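Local atomic coordinates of fatty acyl CoA synthetase FADD13 (FATTY-ACYL-CoA SYNTHETASE) (PDB entry 3R44), a protein that belongs to the ANL superfamily of AMP-binding enzymes, with a large N-terminal part and a smaller C-terminal domain. Residues 87-92 and 171-176; 197-202 and 228-233. One frame throughout, in Å; residues are numbered along the deposited sequence.

Contact 1: residues 87-92 and 171-176; sequences GAAKLG and DNLFIM
Ala89, in the last turn of helix 79-91, comes alongside Leu173 near the start of strand 172-178, an edge strand of a three-stranded antiparallel sheet in the AMP-binding part of the protein. Their CA atoms are 6.3 Å apart, with no direct hydrogen bond between the two backbones. The helix ends in a Schellman motif at Gly92, whose phi is positive (78°) and whose N bonds back to Ala89 O. The strand carries a classic beta bulge, Leu173 and Phe174 both facing His190 on the neighbouring strand 186-191. One water donates to Gly92 O at 2.7 Å and to Asn172 O at 2.7 Å, bridging two carbonyl oxygens that lie 4.2 Å apart (Gly92 O to Asn172 O). Asn172 OD1 accepts a hydrogen bond from Lys374 NZ. Leu173 also packs on His192, a residue of the histidine pocket, and Ala89 O accepts from Asn17 of the same pocket, which places this buried contact beside that pocket, the Leu173 side chain about 8 Å from the ligand. Among side chains the contact is a single apolar touch. CG of Leu173 stands anti to the backbone N and beside the carbonyl carbon (chi1 177°), which carries its CD1 branch to Ala89 CB at 3.6 Å.

Contact 2: residues 197-202 and 228-233; sequences SAASSW and TVIFSA
Ala199 and Phe231 mark where helices 192-205 and 223-235 cross, the short axes 8.6 Å apart at a signed angle of -69°. With only a methyl group as the side chain of Ala199, the CA atoms of Ala199 and Phe231 are 4.5 Å apart. Phe231 can be followed outward from this point. Its CB touches both Ala199 O at 3.5 Å and Ala199 CB at 3.6 Å. Chi1 of 85° sets CG between the backbone N and the carbonyl carbon and sends the ring toward Trp202, one turn on from Ala199. Phe231 CD1 then meets Trp202 CB at 3.6 Å. Next along the ring, Phe231 CE1 touches Trp202 CD2 at 3.9 Å. The Phe231 ring and the five-membered ring of Trp202 are turned by only 21° but are slid apart, with little overlap, while Thr228 CA from its own helix lies over one face of the phenyl, toward the rim. Ile230 CG2 also reaches Ala199 CB. Trp202 NE1 donates to Gly322 O, which helps to hold the indole's orientation, and Leu214 of strand 213-216 packs on Phe231. No hydrogen bond joins the two segments; the crossing rests on close apolar and aromatic packing, so shape fit rather than polar pairing sets how the helices meet here.

In the fold
Both contacts are buried in the AMP-binding part of the chain, their centres 16 Å apart and their nearest atoms about 6 Å apart without touching. Contact 1 sets the end of a helix against the edge strand of a three-stranded antiparallel sheet and adds a water between carbonyls; contact 2 is a helix-helix crossing of apolar and aromatic side chains without a hydrogen bond between the segments, larger in buried surface (194 against 114 Å²) and nearer the centre of the chain. Shared elements tie them together: helix 192-205 packs on contact 1 through His192 and Val195, and helix 79-91 packs on contact 2 through Phe85 and Tyr86. Each has a side chain about 8 Å from the bound histidine.

Contact 1: residues 87-92 and 171-176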
ATOM      1  N   GLY A  87       2.342  14.689  15.413  1.00 13.64           N
ATOM      2  CA  GLY A  87       1.888  15.151  16.701  1.00 15.56           C
ATOM      3  C   GLY A  87       1.496  13.978  17.575  1.00 14.82           C
ATOM      4  O   GLY A  87       1.914  13.856  18.732  1.00 14.60           O
ATOM      5  N   ALA A  88       0.685  13.063  17.031  1.00 14.69           N
ATOM      6  CA  ALA A  88       0.352  11.828  17.767  1.00 15.04           C
ATOM      7  C   ALA A  88       1.604  11.017  18.156  1.00 13.95           C
ATOM      8  O   ALA A  88       1.685  10.533  19.309  1.00 12.98           O
ATOM      9  CB  ALA A  88      -0.625  10.925  16.950  1.00 14.36           C
ATOM     10  N   ALA A  89       2.543  10.878  17.214  1.00 12.21           N
ATOM     11  CA  ALA A  89       3.831  10.196  17.469  1.00 11.65           C
ATOM     12  C   ALA A  89       4.573  10.774  18.700  1.00 11.99           C
ATOM     13  O   ALA A  89       5.023  10.043  19.588  1.00 13.08           O
ATOM     14  CB  ALA A  89       4.722  10.220  16.201  1.00 11.37           C
ATOM     15  N   LYS A  90       4.657  12.100  18.787  1.00 12.73           N
ATOM     16  CA  LYS A  90       5.317  12.761  19.910  1.00 13.66           C
ATOM     17  C   LYS A  90       4.635  12.458  21.237  1.00 14.14           C
ATOM     18  O   LYS A  90       5.305  12.402  22.263  1.00 15.68           O
ATOM     19  CB  LYS A  90       5.357  14.270  19.717  1.00 14.45           C
ATOM     20  CG  LYS A  90       6.272  14.693  18.531  1.00 16.20           C
ATOM     21  CD  LYS A  90       6.174  16.228  18.387  1.00 21.40           C
ATOM     22  CE  LYS A  90       6.816  16.719  17.107  1.00 23.10           C
ATOM     23  NZ  LYS A  90       8.072  17.260  17.475  1.00 18.75           N
ATOM     24  N   LEU A  91       3.314  12.287  21.217  1.00 14.19           N
ATOM     25  CA  LEU A  91       2.529  11.936  22.419  1.00 15.69           C
ATOM     26  C   LEU A  91       2.456  10.470  22.787  1.00 15.98           C
ATOM     27  O   LEU A  91       1.969  10.127  23.892  1.00 15.67           O
ATOM     28  CB  LEU A  91       1.076  12.433  22.242  1.00 17.54           C
ATOM     29  CG  LEU A  91       0.859  13.932  22.083  1.00 18.19           C
ATOM     30  CD1 LEU A  91      -0.609  14.206  21.802  1.00 14.25           C
ATOM     31  CD2 LEU A  91       1.279  14.673  23.336  1.00 20.43           C
ATOM     32  N   GLY A  92       2.919   9.586  21.919  1.00 14.55           N
ATOM     33  CA  GLY A  92       2.811   8.140  22.125  1.00 14.51           C
ATOM     34  C   GLY A  92       1.405   7.640  21.794  1.00 14.97           C
ATOM     35  O   GLY A  92       1.023   6.515  22.134  1.00 17.55           O
ATOM     36  N   ASP A 171       6.765   0.931  21.107  1.00 17.52           N
ATOM     37  CA  ASP A 171       5.458   1.505  21.332  1.00 15.58           C
ATOM     38  C   ASP A 171       4.608   1.611  20.041  1.00 15.30           C
ATOM     39  O   ASP A 171       5.106   1.992  18.978  1.00 13.57           O
ATOM     40  CB  ASP A 171       5.578   2.872  22.010  1.00 15.06           C
ATOM     41  CG  ASP A 171       6.105   2.760  23.433  1.00 20.03           C
ATOM     42  OD1 ASP A 171       5.970   1.669  24.034  1.00 20.85           O
ATOM     43  OD2 ASP A 171       6.631   3.765  23.921  1.00 18.49           O
ATOM     44  N   ASN A 172       3.321   1.289  20.159  1.00 14.67           N
ATOM     45  CA  ASN A 172       2.423   1.433  19.037  1.00 13.09           C
ATOM     46  C   ASN A 172       2.390   2.831  18.502  1.00 11.77           C
ATOM     47  O   ASN A 172       2.385   3.800  19.280  1.00 13.35           O
ATOM     48  CB  ASN A 172       0.988   1.078  19.353  1.00 13.94           C
ATOM     49  CG  ASN A 172       0.816  -0.320  19.781  1.00 16.21           C
ATOM     50  OD1 ASN A 172       1.676  -1.153  19.511  1.00 16.63           O
ATOM     51  ND2 ASN A 172      -0.303  -0.597  20.480  1.00 16.54           N
ATOM     52  N   LEU A 173       2.290   2.929  17.182  1.00 10.92           N
ATOM     53  CA  LEU A 173       2.270   4.198  16.475  1.00 11.58           C
ATOM     54  C   LEU A 173       1.072   4.337  15.525  1.00 10.80           C
ATOM     55  O   LEU A 173       0.522   5.426  15.376  1.00 10.80           O
ATOM     56  CB  LEU A 173       3.575   4.391  15.660  1.00 11.04           C
ATOM     57  CG  LEU A 173       3.697   5.656  14.786  1.00 13.32           C
ATOM     58  CD1 LEU A 173       3.376   6.943  15.580  1.00 10.51           C
ATOM     59  CD2 LEU A 173       5.045   5.803  14.083  1.00 14.88           C
ATOM     60  N   PHE A 174       0.762   3.312  14.760  1.00 11.45           N
ATOM     61  CA  PHE A 174      -0.432   3.411  13.916  1.00 12.37           C
ATOM     62  C   PHE A 174      -1.104   2.085  13.744  1.00 12.70           C
ATOM     63  O   PHE A 174      -0.437   1.031  13.911  1.00 12.08           O
ATOM     64  CB  PHE A 174      -0.200   4.192  12.616  1.00 14.96           C
ATOM     65  CG  PHE A 174       0.633   3.499  11.590  1.00 13.24           C
ATOM     66  CD1 PHE A 174       0.038   2.627  10.690  1.00 17.88           C
ATOM     67  CD2 PHE A 174       1.967   3.783  11.445  1.00 20.42           C
ATOM     68  CE1 PHE A 174       0.798   1.942   9.692  1.00 19.46           C
ATOM     69  CE2 PHE A 174       2.725   3.144  10.447  1.00 19.62           C
ATOM     70  CZ  PHE A 174       2.138   2.236   9.558  1.00 18.96           C
ATOM     71  N   ILE A 175      -2.396   2.138  13.397  1.00 11.89           N
ATOM     72  CA  ILE A 175      -3.127   0.946  13.002  1.00 12.54           C
ATOM     73  C   ILE A 175      -3.726   1.206  11.643  1.00 12.64           C
ATOM     74  O   ILE A 175      -4.456   2.167  11.459  1.00 13.96           O
ATOM     75  CB  ILE A 175      -4.264   0.575  13.972  1.00 13.45           C
ATOM     76  CG1 ILE A 175      -3.811   0.438  15.417  1.00 13.40           C
ATOM     77  CG2 ILE A 175      -4.890  -0.753  13.563  1.00 14.63           C
ATOM     78  CD1 ILE A 175      -4.902   0.589  16.459  1.00 16.84           C
ATOM     79  N   MET A 176      -3.385   0.360  10.699  1.00 13.32           N
ATOM     80  CA  MET A 176      -3.904   0.461   9.376  1.00 14.62           C
ATOM     81  C   MET A 176      -4.699  -0.781   9.027  1.00 14.97           C
ATOM     82  O   MET A 176      -4.232  -1.940   9.181  1.00 16.19           O
ATOM     83  CB  MET A 176      -2.764   0.728   8.360  1.00 15.23           C
ATOM     84  CG  MET A 176      -2.058   2.139   8.547  1.00 24.07           C
ATOM     85  SD  MET A 176      -1.621   2.925   6.969  1.00 39.46           S
ATOM     86  CE  MET A 176      -2.059   1.622   5.904  1.00 20.01           C
TER
HETATM   87  O   HOH W   1       2.050   4.055  21.959  1.00  4.95           O

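Contact 2: residues 197-202 and 228-233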
ATOM      1  N   SER A 197      12.182   1.498  10.630  1.00 13.72           N
ATOM      2  CA  SER A 197      12.891   0.469   9.858  0.50 14.60           C
ATOM      3  C   SER A 197      12.481   0.498   8.395  1.00 14.93           C
ATOM      4  O   SER A 197      13.314   0.378   7.510  1.00 15.15           O
ATOM      5  CB  SER A 197      12.649  -0.894  10.465  0.50 15.61           C
ATOM      6  OG  SER A 197      13.364  -0.989  11.687  0.50 16.43           O
ATOM      7  N   ALA A 198      11.204   0.684   8.143  1.00 14.17           N
ATOM      8  CA  ALA A 198      10.718   0.713   6.797  1.00 14.30           C
ATOM      9  C   ALA A 198      11.239   1.939   6.112  1.00 13.98           C
ATOM     10  O   ALA A 198      11.635   1.865   4.960  1.00 15.26           O
ATOM     11  CB  ALA A 198       9.158   0.726   6.801  1.00 14.62           C
ATOM     12  N   ALA A 199      11.256   3.074   6.817  1.00 14.85           N
ATOM     13  CA  ALA A 199      11.745   4.322   6.213  1.00 15.65           C
ATOM     14  C   ALA A 199      13.239   4.128   5.896  1.00 16.82           C
ATOM     15  O   ALA A 199      13.723   4.480   4.817  1.00 16.87           O
ATOM     16  CB  ALA A 199      11.500   5.536   7.175  1.00 15.76           C
ATOM     17  N   SER A 200      13.969   3.564   6.841  1.00 17.00           N
ATOM     18  CA  SER A 200      15.417   3.312   6.641  1.00 19.27           C
ATOM     19  C   SER A 200      15.684   2.365   5.531  1.00 18.38           C
ATOM     20  O   SER A 200      16.625   2.553   4.762  1.00 17.11           O
ATOM     21  CB  SER A 200      16.060   2.691   7.866  1.00 21.24           C
ATOM     22  OG  SER A 200      15.907   3.544   8.943  1.00 26.98           O
ATOM     23  N   SER A 201      14.837   1.333   5.444  1.00 19.11           N
ATOM     24  CA  SER A 201      14.927   0.355   4.375  1.00 20.10           C
ATOM     25  C   SER A 201      14.853   1.048   2.997  1.00 19.49           C
ATOM     26  O   SER A 201      15.719   0.904   2.159  1.00 19.73           O
ATOM     27  CB  SER A 201      13.814  -0.665   4.487  1.00 21.14           C
ATOM     28  OG  SER A 201      14.008  -1.602   3.476  1.00 26.72           O
ATOM     29  N   TRP A 202      13.831   1.856   2.805  1.00 18.16           N
ATOM     30  CA  TRP A 202      13.708   2.600   1.543  1.00 19.00           C
ATOM     31  C   TRP A 202      14.893   3.532   1.303  1.00 17.65           C
ATOM     32  O   TRP A 202      15.538   3.509   0.260  1.00 19.96           O
ATOM     33  CB  TRP A 202      12.438   3.425   1.615  1.00 19.16           C
ATOM     34  CG  TRP A 202      11.232   2.680   1.287  1.00 24.64           C
ATOM     35  CD1 TRP A 202      10.408   1.946   2.128  1.00 29.72           C
ATOM     36  CD2 TRP A 202      10.635   2.649   0.029  1.00 29.23           C
ATOM     37  NE1 TRP A 202       9.344   1.426   1.409  1.00 26.07           N
ATOM     38  CE2 TRP A 202       9.461   1.860   0.124  1.00 28.66           C
ATOM     39  CE3 TRP A 202      11.006   3.181  -1.223  1.00 30.18           C
ATOM     40  CZ2 TRP A 202       8.657   1.581  -0.994  1.00 31.96           C
ATOM     41  CZ3 TRP A 202      10.203   2.933  -2.307  1.00 32.54           C
ATOM     42  CH2 TRP A 202       9.027   2.148  -2.186  1.00 32.83           C
ATOM     43  N   THR A 228       6.625   7.028   2.914  1.00 14.90           N
ATOM     44  CA  THR A 228       7.246   8.090   2.095  1.00 14.05           C
ATOM     45  C   THR A 228       7.344   9.382   2.852  1.00 13.57           C
ATOM     46  O   THR A 228       8.363  10.042   2.844  1.00 12.17           O
ATOM     47  CB  THR A 228       6.430   8.377   0.850  1.00 14.32           C
ATOM     48  OG1 THR A 228       6.390   7.202   0.067  1.00 16.98           O
ATOM     49  CG2 THR A 228       6.978   9.540  -0.024  1.00 15.47           C
ATOM     50  N   VAL A 229       6.295   9.748   3.550  1.00 12.79           N
ATOM     51  CA  VAL A 229       6.341  10.978   4.355  1.00 14.60           C
ATOM     52  C   VAL A 229       7.463  10.895   5.419  1.00 14.11           C
ATOM     53  O   VAL A 229       8.243  11.827   5.644  1.00 13.93           O
ATOM     54  CB  VAL A 229       4.969  11.214   5.000  1.00 14.35           C
ATOM     55  CG1 VAL A 229       5.017  12.248   6.193  1.00 14.54           C
ATOM     56  CG2 VAL A 229       3.886  11.546   3.929  1.00 15.37           C
ATOM     57  N   ILE A 230       7.530   9.771   6.120  1.00 14.89           N
ATOM     58  CA  ILE A 230       8.523   9.556   7.169  1.00 14.08           C
ATOM     59  C   ILE A 230       9.974   9.470   6.622  1.00 14.47           C
ATOM     60  O   ILE A 230      10.900  10.067   7.170  1.00 13.67           O
ATOM     61  CB  ILE A 230       8.206   8.265   8.024  1.00 14.39           C
ATOM     62  CG1 ILE A 230       6.793   8.337   8.645  1.00 19.89           C
ATOM     63  CG2 ILE A 230       9.296   8.043   9.094  1.00 15.48           C
ATOM     64  CD1 ILE A 230       6.511   9.619   9.267  1.00 19.58           C
ATOM     65  N   PHE A 231      10.190   8.761   5.537  1.00 13.21           N
ATOM     66  CA  PHE A 231      11.547   8.696   5.014  1.00 15.86           C
ATOM     67  C   PHE A 231      11.982   9.992   4.398  1.00 14.20           C
ATOM     68  O   PHE A 231      13.157  10.280   4.406  1.00 13.68           O
ATOM     69  CB  PHE A 231      11.876   7.435   4.189  1.00 17.99           C
ATOM     70  CG  PHE A 231      11.505   7.485   2.716  1.00 19.37           C
ATOM     71  CD1 PHE A 231      10.675   6.483   2.179  1.00 23.82           C
ATOM     72  CD2 PHE A 231      11.999   8.466   1.875  1.00 20.01           C
ATOM     73  CE1 PHE A 231      10.359   6.470   0.781  1.00 24.77           C
ATOM     74  CE2 PHE A 231      11.727   8.458   0.497  1.00 23.69           C
ATOM     75  CZ  PHE A 231      10.894   7.471  -0.043  1.00 24.67           C
ATOM     76  N   SER A 232      11.025  10.814   4.009  1.00 13.32           N
ATOM     77  CA  SER A 232      11.333  12.162   3.553  1.00 14.57           C
ATOM     78  C   SER A 232      11.960  12.982   4.685  1.00 14.53           C
ATOM     79  O   SER A 232      12.966  13.693   4.484  1.00 11.95           O
ATOM     80  CB  SER A 232      10.103  12.854   2.970  1.00 14.98           C
ATOM     81  OG  SER A 232       9.775  12.280   1.709  1.00 17.08           O
ATOM     82  N   ALA A 233      11.359  12.966   5.871  1.00 14.38           N
ATOM     83  CA  ALA A 233      11.980  13.644   7.001  1.00 14.60           C
ATOM     84  C   ALA A 233      13.324  13.019   7.380  1.00 14.39           C
ATOM     85  O   ALA A 233      14.299  13.707   7.727  1.00 15.58           O
ATOM     86  CB  ALA A 233      11.026  13.674   8.205  1.00 13.43           C
TER